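Local coordinates for protein predicted component of a thermophile-specific DNA repair system, contains a RAMP domain (Methanopyrus kandleri, PDB 4N0L) that probably binds CRISPR RNA as Csm3, a zinc-containing protein with an RRM-like fold from a type III-A CRISPR system, and may act as an endonuclease, at residues A[178-183]-A[304-309]; A[224-229]-A[268-273]; A[38-43]-A[214-219]; A[326-329]-A[334-337]. All blocks are in the same frame, centred on the assembly; numbering follows the deposited sequence. Where two conformers were deposited one is given.

Interaction 1 (A[178-183]-A[304-309]); sequences HPTTYT and EVTYLS
Polar contact between the two segments starts at a pair of threonine hydroxyls: Thr-180 OG1 lies 2.9 Å from Thr-306 OG1, at hydrogen-bonding distance, with the two side chains crossing at about a right angle. Thr-180 OG1 is also 3.1 Å from Thr-183 OG1, so its one proton has two acceptors to choose from. In both threonines of the pair the hydroxyl sits between the backbone N and the carbonyl carbon (chi1 67° in Thr-180), which sends the methyl beside the backbone N. The stronger partner of Thr-306 OG1 is Glu-13 of strand 7-16. A second polar link is carried by water, which accepts from Tyr-182 N at 2.8 Å and lies 2.9 Å from Thr-306 O, to which it can donate. This amide belongs to the first turn of helix 181-191, where no preceding turn supplies a carbonyl.

The apolar contacts use what the hydroxyls do not. Thr-180 CG2 rests 3.7 Å from Tyr-307 CA and close to Tyr-307 CB. Thr-306 CG2 leans obliquely on the Tyr-182 ring, 3.5 Å from Tyr-182 CD2. That ring is within reach because Tyr-182 CG stands anti to the backbone N (chi1 164°).

Threonine suits both positions, since it offers a hydroxyl and a methyl from one branched carbon. Thr-180 is also the N-cap residue of helix 181-191. Glu-13 would probably polarise the Thr-306 hydroxyl and so favour Thr-180 as donor to it; the helix start and the loop at 304-309 are then joined by a hydroxyl pair, a water and methyl contacts.

Interaction 2 (A[224-229]-A[268-273]); sequences FGLEVV and VEFRIA
Leu-226 meets Phe-270 and Ile-272 across an intervening strand, and it carries the whole contact from its side. Phe-224 comes first along strand 223-231, its backbone bonded to Ile-14 and its ring packed on Leu-16. At Gly-225 the backbone bonds to His-178, and the lack of a side chain lets the Tyr-307 ring lie close against its CA.

Leu-226 then turns its side chain into the interior. CG stands anti to the backbone N (chi1 -176°), and the CD2 methyl comes to the edge of the Phe-270 ring, 3.8 Å from Phe-270 CD2. The same methyl is 4.1 Å from Ile-272 CG1, where the two side chains meet obliquely. This single methyl thus sits between ring edge and isoleucine; leucine suits the place, being wholly apolar and long enough to reach across the intervening strand. Farther on, Val-228 is buried too and bonds through its backbone to Leu-10.

Strand 7-16 runs between the two strands, antiparallel to both, so their side chains meet over one face of the sheet. Helix 238-255 covers that face: Leu-249 and Val-252 pack on Phe-270, and Met-246 on Ile-272.

Interaction 3 (A[38-43]-A[214-219]); sequences VIRDPV and SMERVP
Val-38 and Val-218 touch by single methyls, Val-38 CG1 lying 3.9 Å from Val-218 CG2, and their side chains meet obliquely. Beta-branched valines suit this spot, being compact and wholly apolar where the residue before strand 39-40 meets the weakly bonded strand 217-218. Farther along, Arg-40 reaches over to Glu-216 in a long salt bridge. Its NH2 points at Glu-216 OE1 over 3.4 Å, a weak hydrogen bond, with the oxygen at the edge of the guanidinium, near its plane. Only one oxygen is engaged, and with the planes 55° apart the guanidinium and carboxylate do not lie flat together.

What places these charged ends lies one shell out. Arg-40 is bent at chi2 (76°) and again at chi3, folding its guanidinium back so that NH1 can bond to Gly-45 O, its stronger partner. Glu-216, extended beyond CG, is held from its other oxygen by Thr-195, while Glu-193 takes the amide of the next residue, Arg-217. The valine contact is closed in by Pro-47 and Thr-20, both of which touch the two valines.

Beyond Arg-40 the chain turns: Asp-41 OD2 accepts from Val-43 N at 3.0 Å, an Asx turn in which the amide approaches from above the carboxylate plane (66° out of it). Ser-44 bonds to the other oxygen, OD1. The turn leads into strand 47-48, which pairs back on strand 39-40 as a short beta-hairpin. The weakly bonded strand 217-218 pairs instead with strand 20-21, so the contact sets one small antiparallel ribbon against another, outside the main five-stranded sheet.

Interaction 4 (A[326-329]-A[334-337]); sequences EDRA and EEWV
Arg-328 curls and Glu-335 stretches to bring their charged ends together. The arginine is bent at chi2 (-89°) and again at chi3, which swings its guanidinium round toward the helix. Glu-335 leaves the helix with CG beside its own backbone N and runs on extended, carrying the carboxylate out toward the loop. The two chains cross at about a right angle.

The grip is end-on and two-pronged, one nitrogen to each oxygen. Arg-328 NH2 meets Glu-335 OE2 at 2.8 Å with a nearly straight N-H...O angle of 163°; the oxygen lies in the guanidinium plane and is approached on its syn side. The companion bond, from Arg-328 NH1 to Glu-335 OE1, is longer at 3.1 Å and more bent, with OE1 tilted out of the guanidinium plane, as fits two flat groups turned 42° from each other. Even so, the syn lone pair of OE1 is used. That oxygen also accepts from the backbone N of Arg-332, just before the helix, and this second bond should limit how far the carboxylate can rotate. Arg-328 in turn makes a cation-pi contact with Tyr-330. Arginine fits here because its two terminal nitrogens match the spacing of a carboxylate.

On the loop side, Asp-327 is the centre of an inverse gamma turn, closed by a weak bond from Arg-328 N to Glu-326 O. The ion pair thus ties the loop after helix 322-325 to the first turn of helix 333-338, at the protein surface, while the next residue, Trp-336, packs on Met-246 of helix 238-255.

In the fold
Interaction 2 is the buried one, made of hydrocarbon alone between strands of the main sheet, whereas interaction 4 is a charge pair at the surface. Interactions 1 and 3 fall between, each mixing polar and apolar contacts. Strand 223-231 joins much of this: it supplies one side of interaction 2, borders the 178-183 segment of interaction 1, and reaches interaction 3 where Phe-224 touches Val-218. Glu-304 of interaction 1 forms a salt bridge to Arg-271 of interaction 2, an arginine that also grips Glu-269. Trp-336 NE1 probably hydrogen-bonds to Ile-272 O, linking interaction 4 to the sheet. Interactions 3 and 4 remain apart, with nearest atoms about 20 Å away.

Interaction 1 (A[178-183]-A[304-309])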
loop_
_atom_site.group_PDB
_atom_site.type_symbol
_atom_site.label_atom_id
_atom_site.label_comp_id
_atom_site.label_asym_id
_atom_site.label_seq_id
_atom_site.Cartn_x
_atom_site.Cartn_y
_atom_site.Cartn_z
ATOM N N HIS A 178 -3.843 13.634 6.938
ATOM C CA HIS A 178 -4.608 14.816 7.310
ATOM C C HIS A 178 -4.204 15.991 6.429
ATOM O O HIS A 178 -3.094 16.012 5.899
ATOM C CB HIS A 178 -4.391 15.149 8.790
ATOM C CG HIS A 178 -4.983 14.147 9.729
ATOM N ND1 HIS A 178 -6.277 14.242 10.201
ATOM C CD2 HIS A 178 -4.469 13.023 10.284
ATOM C CE1 HIS A 178 -6.529 13.228 11.005
ATOM N NE2 HIS A 178 -5.445 12.470 11.072
ATOM N N PRO A 179 -5.099 16.977 6.269
ATOM C CA PRO A 179 -4.741 18.128 5.432
ATOM C C PRO A 179 -3.556 18.904 6.000
ATOM O O PRO A 179 -3.450 19.065 7.217
ATOM C CB PRO A 179 -6.016 18.981 5.438
ATOM C CG PRO A 179 -6.771 18.550 6.647
ATOM C CD PRO A 179 -6.455 17.098 6.832
ATOM N N THR A 180 -2.663 19.351 5.123
ATOM C CA THR A 180 -1.499 20.122 5.541
ATOM C C THR A 180 -1.927 21.525 5.957
ATOM O O THR A 180 -3.033 21.958 5.635
ATOM C CB THR A 180 -0.442 20.220 4.421
ATOM O OG1 THR A 180 -0.956 21.008 3.339
ATOM C CG2 THR A 180 -0.080 18.834 3.906
ATOM N N THR A 181 -1.061 22.218 6.690
ATOM C CA THR A 181 -1.334 23.588 7.117
ATOM C C THR A 181 -1.649 24.485 5.920
ATOM O O THR A 181 -2.565 25.306 5.974
ATOM C CB THR A 181 -0.146 24.178 7.904
ATOM O OG1 THR A 181 0.014 23.462 9.134
ATOM C CG2 THR A 181 -0.372 25.649 8.211
ATOM N N TYR A 182 -0.895 24.308 4.838
ATOM C CA TYR A 182 -1.151 25.020 3.589
ATOM C C TYR A 182 -2.566 24.752 3.082
ATOM O O TYR A 182 -3.245 25.654 2.601
ATOM C CB TYR A 182 -0.127 24.626 2.523
ATOM C CG TYR A 182 -0.532 24.995 1.112
ATOM C CD1 TYR A 182 -0.375 26.294 0.642
ATOM C CD2 TYR A 182 -1.060 24.045 0.245
ATOM C CE1 TYR A 182 -0.741 26.638 -0.647
ATOM C CE2 TYR A 182 -1.425 24.380 -1.048
ATOM C CZ TYR A 182 -1.266 25.677 -1.488
ATOM O OH TYR A 182 -1.630 26.018 -2.773
ATOM N N THR A 183 -3.002 23.502 3.183
ATOM C CA THR A 183 -4.320 23.115 2.700
ATOM C C THR A 183 -5.421 23.781 3.531
ATOM O O THR A 183 -6.446 24.204 2.994
ATOM C CB THR A 183 -4.483 21.579 2.716
ATOM O OG1 THR A 183 -3.594 21.000 1.753
ATOM C CG2 THR A 183 -5.905 21.172 2.378
ATOM N N GLU A 304 5.846 22.747 -3.595
ATOM C CA GLU A 304 5.618 21.469 -4.272
ATOM C C GLU A 304 5.238 20.353 -3.296
ATOM O O GLU A 304 4.388 19.520 -3.614
ATOM C CB GLU A 304 6.856 21.055 -5.076
ATOM C CG GLU A 304 7.266 22.029 -6.182
ATOM C CD GLU A 304 6.245 22.138 -7.312
ATOM O OE1 GLU A 304 5.261 21.366 -7.327
ATOM O OE2 GLU A 304 6.426 23.011 -8.188
ATOM N N VAL A 305 5.852 20.328 -2.118
ATOM C CA VAL A 305 5.489 19.340 -1.106
ATOM C C VAL A 305 5.242 20.073 0.209
ATOM O O VAL A 305 6.140 20.210 1.037
ATOM C CB VAL A 305 6.583 18.266 -0.915
ATOM C CG1 VAL A 305 6.109 17.193 0.058
ATOM C CG2 VAL A 305 6.959 17.636 -2.249
ATOM N N THR A 306 4.004 20.522 0.398
ATOM C CA THR A 306 3.661 21.427 1.492
ATOM C C THR A 306 3.724 20.779 2.871
ATOM O O THR A 306 3.869 21.471 3.880
ATOM C CB THR A 306 2.252 22.020 1.292
ATOM O OG1 THR A 306 1.261 21.014 1.538
ATOM C CG2 THR A 306 2.100 22.542 -0.125
ATOM N N TYR A 307 3.617 19.453 2.908
ATOM C CA TYR A 307 3.598 18.714 4.166
ATOM C C TYR A 307 4.897 18.881 4.940
ATOM O O TYR A 307 4.903 18.834 6.171
ATOM C CB TYR A 307 3.342 17.228 3.906
ATOM C CG TYR A 307 3.211 16.377 5.154
ATOM C CD1 TYR A 307 2.355 16.746 6.186
ATOM C CD2 TYR A 307 3.929 15.196 5.292
ATOM C CE1 TYR A 307 2.220 15.960 7.321
ATOM C CE2 TYR A 307 3.805 14.405 6.422
ATOM C CZ TYR A 307 2.948 14.793 7.434
ATOM O OH TYR A 307 2.828 14.010 8.560
ATOM N N LEU A 308 5.992 19.078 4.211
ATOM C CA LEU A 308 7.313 19.148 4.826
ATOM C C LEU A 308 7.442 20.323 5.793
ATOM O O LEU A 308 8.173 20.238 6.779
ATOM C CB LEU A 308 8.399 19.229 3.752
ATOM C CG LEU A 308 8.491 18.018 2.816
ATOM C CD1 LEU A 308 9.731 18.101 1.940
ATOM C CD2 LEU A 308 8.457 16.698 3.585
ATOM N N SER A 309 6.722 21.408 5.522
ATOM C CA SER A 309 6.789 22.590 6.379
ATOM C C SER A 309 6.088 22.380 7.719
ATOM O O SER A 309 6.321 23.126 8.669
ATOM C CB SER A 309 6.179 23.803 5.668
ATOM O OG SER A 309 6.948 24.183 4.539
HETATM O O HOH W 1 1.630 23.069 4.679
#

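Interaction 2 (A[224-229]-A[268-273])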
loop_
_atom_site.group_PDB
_atom_site.type_symbol
_atom_site.label_atom_id
_atom_site.label_comp_id
_atom_site.label_asym_id
_atom_site.label_seq_id
_atom_site.Cartn_x
_atom_site.Cartn_y
_atom_site.Cartn_z
ATOM N N PHE A 224 -2.748 16.323 1.510
ATOM C CA PHE A 224 -2.771 15.562 2.748
ATOM C C PHE A 224 -1.409 14.932 2.990
ATOM O O PHE A 224 -0.778 14.429 2.061
ATOM C CB PHE A 224 -3.872 14.497 2.708
ATOM C CG PHE A 224 -5.257 15.064 2.527
ATOM C CD1 PHE A 224 -5.699 15.481 1.276
ATOM C CD2 PHE A 224 -6.112 15.193 3.609
ATOM C CE1 PHE A 224 -6.967 16.012 1.110
ATOM C CE2 PHE A 224 -7.385 15.721 3.448
ATOM C CZ PHE A 224 -7.811 16.132 2.196
ATOM N N GLY A 225 -0.943 14.999 4.233
ATOM C CA GLY A 225 0.356 14.462 4.597
ATOM C C GLY A 225 0.503 12.992 4.266
ATOM O O GLY A 225 -0.396 12.199 4.534
ATOM N N LEU A 226 1.630 12.644 3.672
ATOM C CA LEU A 226 1.933 11.269 3.329
ATOM C C LEU A 226 3.167 10.785 4.073
ATOM O O LEU A 226 4.275 11.217 3.815
ATOM C CB LEU A 226 2.128 11.112 1.826
ATOM C CG LEU A 226 2.348 9.685 1.338
ATOM C CD1 LEU A 226 1.114 8.831 1.565
ATOM C CD2 LEU A 226 2.734 9.674 -0.126
ATOM N N GLU A 227 2.965 9.894 5.015
ATOM C CA GLU A 227 3.837 8.900 5.575
ATOM C C GLU A 227 3.412 7.257 5.440
ATOM O O GLU A 227 2.430 6.552 5.850
ATOM C CB GLU A 227 3.979 9.282 7.048
ATOM C CG GLU A 227 5.227 8.703 7.697
ATOM C CD GLU A 227 5.325 9.015 9.177
ATOM O OE1 GLU A 227 5.500 8.067 9.975
ATOM O OE2 GLU A 227 5.246 10.208 9.539
ATOM N N VAL A 228 4.388 6.696 4.737
ATOM C CA VAL A 228 4.203 5.265 4.542
ATOM C C VAL A 228 5.422 4.528 5.081
ATOM O O VAL A 228 6.546 4.779 4.646
ATOM C CB VAL A 228 3.994 4.914 3.057
ATOM C CG1 VAL A 228 3.651 3.442 2.898
ATOM C CG2 VAL A 228 2.899 5.782 2.453
ATOM N N VAL A 229 5.201 3.618 6.025
ATOM C CA VAL A 229 6.302 2.898 6.655
ATOM C C VAL A 229 6.373 1.456 6.162
ATOM O O VAL A 229 5.418 0.694 6.304
ATOM C CB VAL A 229 6.175 2.891 8.196
ATOM C CG1 VAL A 229 7.397 2.235 8.821
ATOM C CG2 VAL A 229 6.002 4.305 8.728
ATOM N N VAL A 268 -5.720 11.371 -7.492
ATOM C CA VAL A 268 -4.669 11.831 -6.588
ATOM C C VAL A 268 -3.265 11.693 -7.157
ATOM O O VAL A 268 -3.017 10.912 -8.077
ATOM C CB VAL A 268 -4.694 11.068 -5.233
ATOM C CG1 VAL A 268 -5.997 11.315 -4.484
ATOM C CG2 VAL A 268 -4.439 9.577 -5.447
ATOM N N GLU A 269 -2.350 12.470 -6.589
ATOM C CA GLU A 269 -0.931 12.362 -6.882
ATOM C C GLU A 269 -0.198 12.047 -5.590
ATOM O O GLU A 269 -0.435 12.695 -4.569
ATOM C CB GLU A 269 -0.385 13.661 -7.469
ATOM C CG GLU A 269 -1.023 14.117 -8.765
ATOM C CD GLU A 269 -0.661 15.557 -9.098
ATOM O OE1 GLU A 269 0.167 16.146 -8.369
ATOM O OE2 GLU A 269 -1.207 16.102 -10.081
ATOM N N PHE A 270 0.692 11.064 -5.622
ATOM C CA PHE A 270 1.566 10.825 -4.483
ATOM C C PHE A 270 2.906 11.512 -4.704
ATOM O O PHE A 270 3.767 11.002 -5.420
ATOM C CB PHE A 270 1.762 9.326 -4.246
ATOM C CG PHE A 270 0.499 8.608 -3.866
ATOM C CD1 PHE A 270 -0.262 7.957 -4.824
ATOM C CD2 PHE A 270 0.067 8.595 -2.547
ATOM C CE1 PHE A 270 -1.426 7.299 -4.475
ATOM C CE2 PHE A 270 -1.097 7.940 -2.190
ATOM C CZ PHE A 270 -1.847 7.290 -3.155
ATOM N N ARG A 271 3.085 12.664 -4.070
ATOM C CA ARG A 271 4.314 13.427 -4.227
ATOM C C ARG A 271 5.276 13.018 -3.124
ATOM O O ARG A 271 5.154 13.452 -1.980
ATOM C CB ARG A 271 4.032 14.931 -4.182
ATOM C CG ARG A 271 3.224 15.431 -5.372
ATOM C CD ARG A 271 2.847 16.897 -5.239
ATOM N NE ARG A 271 2.163 17.382 -6.436
ATOM C CZ ARG A 271 2.267 18.617 -6.916
ATOM N NH1 ARG A 271 3.019 19.517 -6.297
ATOM N NH2 ARG A 271 1.606 18.958 -8.016
ATOM N N ILE A 272 6.226 12.162 -3.477
ATOM C CA ILE A 272 7.108 11.547 -2.498
ATOM C C ILE A 272 8.476 12.213 -2.529
ATOM O O ILE A 272 9.224 12.080 -3.498
ATOM C CB ILE A 272 7.249 10.037 -2.750
ATOM C CG1 ILE A 272 5.870 9.374 -2.710
ATOM C CG2 ILE A 272 8.186 9.412 -1.731
ATOM C CD1 ILE A 272 5.853 7.945 -3.217
ATOM N N ALA A 273 8.792 12.936 -1.461
ATOM C CA ALA A 273 9.994 13.758 -1.418
ATOM C C ALA A 273 11.237 12.965 -1.027
ATOM O O ALA A 273 12.345 13.288 -1.462
ATOM C CB ALA A 273 9.793 14.917 -0.454
#

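Interaction 3 (A[38-43]-A[214-219])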
loop_
_atom_site.group_PDB
_atom_site.type_symbol
_atom_site.label_atom_id
_atom_site.label_comp_id
_atom_site.label_asym_id
_atom_site.label_seq_id
_atom_site.Cartn_x
_atom_site.Cartn_y
_atom_site.Cartn_z
ATOM N N VAL A 38 -12.514 9.423 1.652
ATOM C CA VAL A 38 -12.409 10.744 2.258
ATOM C C VAL A 38 -13.551 10.948 3.242
ATOM O O VAL A 38 -14.715 11.021 2.851
ATOM C CB VAL A 38 -12.431 11.864 1.201
ATOM C CG1 VAL A 38 -12.369 13.227 1.874
ATOM C CG2 VAL A 38 -11.277 11.695 0.227
ATOM N N ILE A 39 -13.217 11.028 4.524
ATOM C CA ILE A 39 -14.231 11.127 5.568
ATOM C C ILE A 39 -13.914 12.232 6.567
ATOM O O ILE A 39 -12.805 12.764 6.592
ATOM C CB ILE A 39 -14.388 9.793 6.332
ATOM C CG1 ILE A 39 -13.078 9.418 7.029
ATOM C CG2 ILE A 39 -14.819 8.678 5.391
ATOM C CD1 ILE A 39 -13.213 8.250 7.987
ATOM N N ARG A 40 -14.904 12.576 7.385
ATOM C CA ARG A 40 -14.748 13.609 8.400
ATOM C C ARG A 40 -14.041 13.068 9.637
ATOM O O ARG A 40 -14.371 11.990 10.131
ATOM C CB ARG A 40 -16.112 14.181 8.793
ATOM C CG ARG A 40 -16.044 15.438 9.644
ATOM C CD ARG A 40 -15.693 16.663 8.823
ATOM N NE ARG A 40 -16.832 17.151 8.053
ATOM C CZ ARG A 40 -16.909 18.368 7.523
ATOM N NH1 ARG A 40 -15.915 19.231 7.685
ATOM N NH2 ARG A 40 -17.986 18.726 6.836
ATOM N N ASP A 41 -13.064 13.823 10.129
ATOM C CA ASP A 41 -12.363 13.461 11.353
ATOM C C ASP A 41 -13.109 14.030 12.555
ATOM O O ASP A 41 -13.248 15.246 12.681
ATOM C CB ASP A 41 -10.924 13.975 11.328
ATOM C CG ASP A 41 -10.171 13.674 12.610
ATOM O OD1 ASP A 41 -9.076 14.244 12.803
ATOM O OD2 ASP A 41 -10.680 12.883 13.431
ATOM N N PRO A 42 -13.604 13.148 13.436
ATOM C CA PRO A 42 -14.338 13.562 14.638
ATOM C C PRO A 42 -13.528 14.507 15.525
ATOM O O PRO A 42 -14.089 15.430 16.116
ATOM C CB PRO A 42 -14.599 12.238 15.357
ATOM C CG PRO A 42 -14.597 11.215 14.272
ATOM C CD PRO A 42 -13.564 11.683 13.288
ATOM N N VAL A 43 -12.221 14.274 15.603
ATOM C CA VAL A 43 -11.346 15.060 16.466
ATOM C C VAL A 43 -11.092 16.464 15.919
ATOM O O VAL A 43 -11.451 17.458 16.552
ATOM C CB VAL A 43 -9.991 14.356 16.673
ATOM C CG1 VAL A 43 -9.042 15.249 17.457
ATOM C CG2 VAL A 43 -10.190 13.029 17.387
ATOM N N SER A 214 -24.007 17.176 1.609
ATOM C CA SER A 214 -23.053 17.086 2.715
ATOM C C SER A 214 -23.045 18.308 3.663
ATOM O O SER A 214 -23.119 18.109 4.876
ATOM C CB SER A 214 -21.639 16.826 2.172
ATOM N N MET A 215 -22.953 19.553 3.172
ATOM C CA MET A 215 -22.816 19.919 1.760
ATOM C C MET A 215 -21.443 20.516 1.456
ATOM O O MET A 215 -21.280 21.246 0.477
ATOM C CB MET A 215 -23.918 20.903 1.345
ATOM C CG MET A 215 -25.027 20.267 0.516
ATOM S SD MET A 215 -25.273 21.046 -1.096
ATOM C CE MET A 215 -26.554 22.238 -0.717
ATOM N N GLU A 216 -20.458 20.200 2.292
ATOM C CA GLU A 216 -19.103 20.696 2.081
ATOM C C GLU A 216 -18.263 19.667 1.341
ATOM O O GLU A 216 -18.457 18.461 1.490
ATOM C CB GLU A 216 -18.439 21.056 3.410
ATOM C CG GLU A 216 -18.969 22.326 4.048
ATOM C CD GLU A 216 -18.243 22.695 5.325
ATOM O OE1 GLU A 216 -17.375 21.910 5.751
ATOM O OE2 GLU A 216 -18.565 23.745 5.925
ATOM N N ARG A 217 -17.308 20.163 0.568
ATOM C CA ARG A 217 -16.484 19.341 -0.303
ATOM C C ARG A 217 -15.007 19.615 -0.065
ATOM O O ARG A 217 -14.648 20.623 0.542
ATOM C CB ARG A 217 -16.843 19.620 -1.756
ATOM C CG ARG A 217 -18.219 19.142 -2.143
ATOM C CD ARG A 217 -18.487 19.459 -3.592
ATOM N NE ARG A 217 -17.611 18.716 -4.485
ATOM C CZ ARG A 217 -17.829 17.459 -4.851
ATOM N NH1 ARG A 217 -18.889 16.812 -4.384
ATOM N NH2 ARG A 217 -16.987 16.851 -5.674
ATOM N N VAL A 218 -14.153 18.710 -0.526
ATOM C CA VAL A 218 -12.714 18.935 -0.475
ATOM C C VAL A 218 -12.258 19.475 -1.829
ATOM O O VAL A 218 -12.360 18.779 -2.834
ATOM C CB VAL A 218 -11.946 17.643 -0.141
ATOM C CG1 VAL A 218 -10.464 17.931 0.007
ATOM C CG2 VAL A 218 -12.496 17.023 1.128
ATOM N N PRO A 219 -11.769 20.725 -1.861
ATOM C CA PRO A 219 -11.399 21.364 -3.132
ATOM C C PRO A 219 -10.256 20.658 -3.849
ATOM O O PRO A 219 -9.405 20.040 -3.211
ATOM C CB PRO A 219 -10.969 22.775 -2.714
ATOM C CG PRO A 219 -11.556 22.981 -1.360
ATOM C CD PRO A 219 -11.607 21.634 -0.715
#

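Interaction 4 (A[326-329]-A[334-337])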
loop_
_atom_site.group_PDB
_atom_site.type_symbol
_atom_site.label_atom_id
_atom_site.label_comp_id
_atom_site.label_asym_id
_atom_site.label_seq_id
_atom_site.Cartn_x
_atom_site.Cartn_y
_atom_site.Cartn_z
ATOM N N GLU A 326 17.467 13.577 -8.896
ATOM C CA GLU A 326 16.890 14.340 -9.992
ATOM C C GLU A 326 16.699 15.792 -9.579
ATOM O O GLU A 326 16.683 16.109 -8.390
ATOM C CB GLU A 326 15.547 13.739 -10.412
ATOM C CG GLU A 326 15.291 13.730 -11.910
ATOM C CD GLU A 326 16.343 12.953 -12.673
ATOM O OE1 GLU A 326 16.449 11.726 -12.458
ATOM O OE2 GLU A 326 17.062 13.566 -13.490
ATOM N N ASP A 327 16.550 16.674 -10.561
ATOM C CA ASP A 327 16.349 18.089 -10.281
ATOM C C ASP A 327 14.875 18.314 -9.959
ATOM O O ASP A 327 14.156 18.991 -10.696
ATOM C CB ASP A 327 16.791 18.946 -11.470
ATOM C CG ASP A 327 16.707 20.434 -11.184
ATOM O OD1 ASP A 327 16.784 20.822 -10.000
ATOM O OD2 ASP A 327 16.565 21.217 -12.149
ATOM N N ARG A 328 14.435 17.730 -8.847
ATOM C CA ARG A 328 13.028 17.721 -8.454
ATOM C C ARG A 328 12.888 17.759 -6.940
ATOM O O ARG A 328 13.759 17.278 -6.216
ATOM C CB ARG A 328 12.319 16.467 -8.986
ATOM C CG ARG A 328 12.461 16.193 -10.476
ATOM C CD ARG A 328 11.356 16.884 -11.251
ATOM N NE ARG A 328 10.046 16.461 -10.763
ATOM C CZ ARG A 328 9.439 15.333 -11.127
ATOM N NH1 ARG A 328 8.251 15.026 -10.626
ATOM N NH2 ARG A 328 10.019 14.511 -11.991
ATOM N N ALA A 329 11.777 18.309 -6.463
ATOM C CA ALA A 329 11.504 18.347 -5.032
ATOM C C ALA A 329 10.876 17.027 -4.589
ATOM O O ALA A 329 10.968 16.642 -3.424
ATOM C CB ALA A 329 10.593 19.517 -4.694
ATOM N N GLU A 334 5.862 6.065 -9.992
ATOM C CA GLU A 334 6.426 5.423 -11.175
ATOM C C GLU A 334 7.860 5.889 -11.433
ATOM O O GLU A 334 8.676 5.148 -11.985
ATOM C CB GLU A 334 5.547 5.713 -12.393
ATOM C CG GLU A 334 6.010 5.066 -13.685
ATOM C CD GLU A 334 5.206 5.531 -14.883
ATOM O OE1 GLU A 334 4.362 6.437 -14.717
ATOM O OE2 GLU A 334 5.417 4.989 -15.990
ATOM N N GLU A 335 8.172 7.109 -11.013
ATOM C CA GLU A 335 9.521 7.641 -11.172
ATOM C C GLU A 335 10.490 7.010 -10.176
ATOM O O GLU A 335 11.651 6.761 -10.502
ATOM C CB GLU A 335 9.516 9.164 -11.023
ATOM C CG GLU A 335 8.671 9.872 -12.069
ATOM C CD GLU A 335 8.734 11.380 -11.950
ATOM O OE1 GLU A 335 8.305 11.915 -10.906
ATOM O OE2 GLU A 335 9.214 12.032 -12.900
ATOM N N TRP A 336 10.012 6.750 -8.964
ATOM C CA TRP A 336 10.809 6.039 -7.970
ATOM C C TRP A 336 11.143 4.624 -8.434
ATOM O O TRP A 336 12.244 4.130 -8.189
ATOM C CB TRP A 336 10.085 5.992 -6.623
ATOM C CG TRP A 336 10.217 7.257 -5.836
ATOM C CD1 TRP A 336 9.269 8.225 -5.674
ATOM C CD2 TRP A 336 11.372 7.702 -5.114
ATOM N NE1 TRP A 336 9.758 9.239 -4.887
ATOM C CE2 TRP A 336 11.049 8.944 -4.532
ATOM C CE3 TRP A 336 12.649 7.168 -4.899
ATOM C CZ2 TRP A 336 11.951 9.662 -3.750
ATOM C CZ3 TRP A 336 13.544 7.883 -4.124
ATOM C CH2 TRP A 336 13.193 9.115 -3.559
ATOM N N VAL A 337 10.185 3.977 -9.091
ATOM C CA VAL A 337 10.385 2.631 -9.615
ATOM C C VAL A 337 11.558 2.593 -10.587
ATOM O O VAL A 337 12.462 1.768 -10.456
ATOM C CB VAL A 337 9.127 2.107 -10.339
ATOM C CG1 VAL A 337 9.439 0.821 -11.090
ATOM C CG2 VAL A 337 8.006 1.876 -9.350
#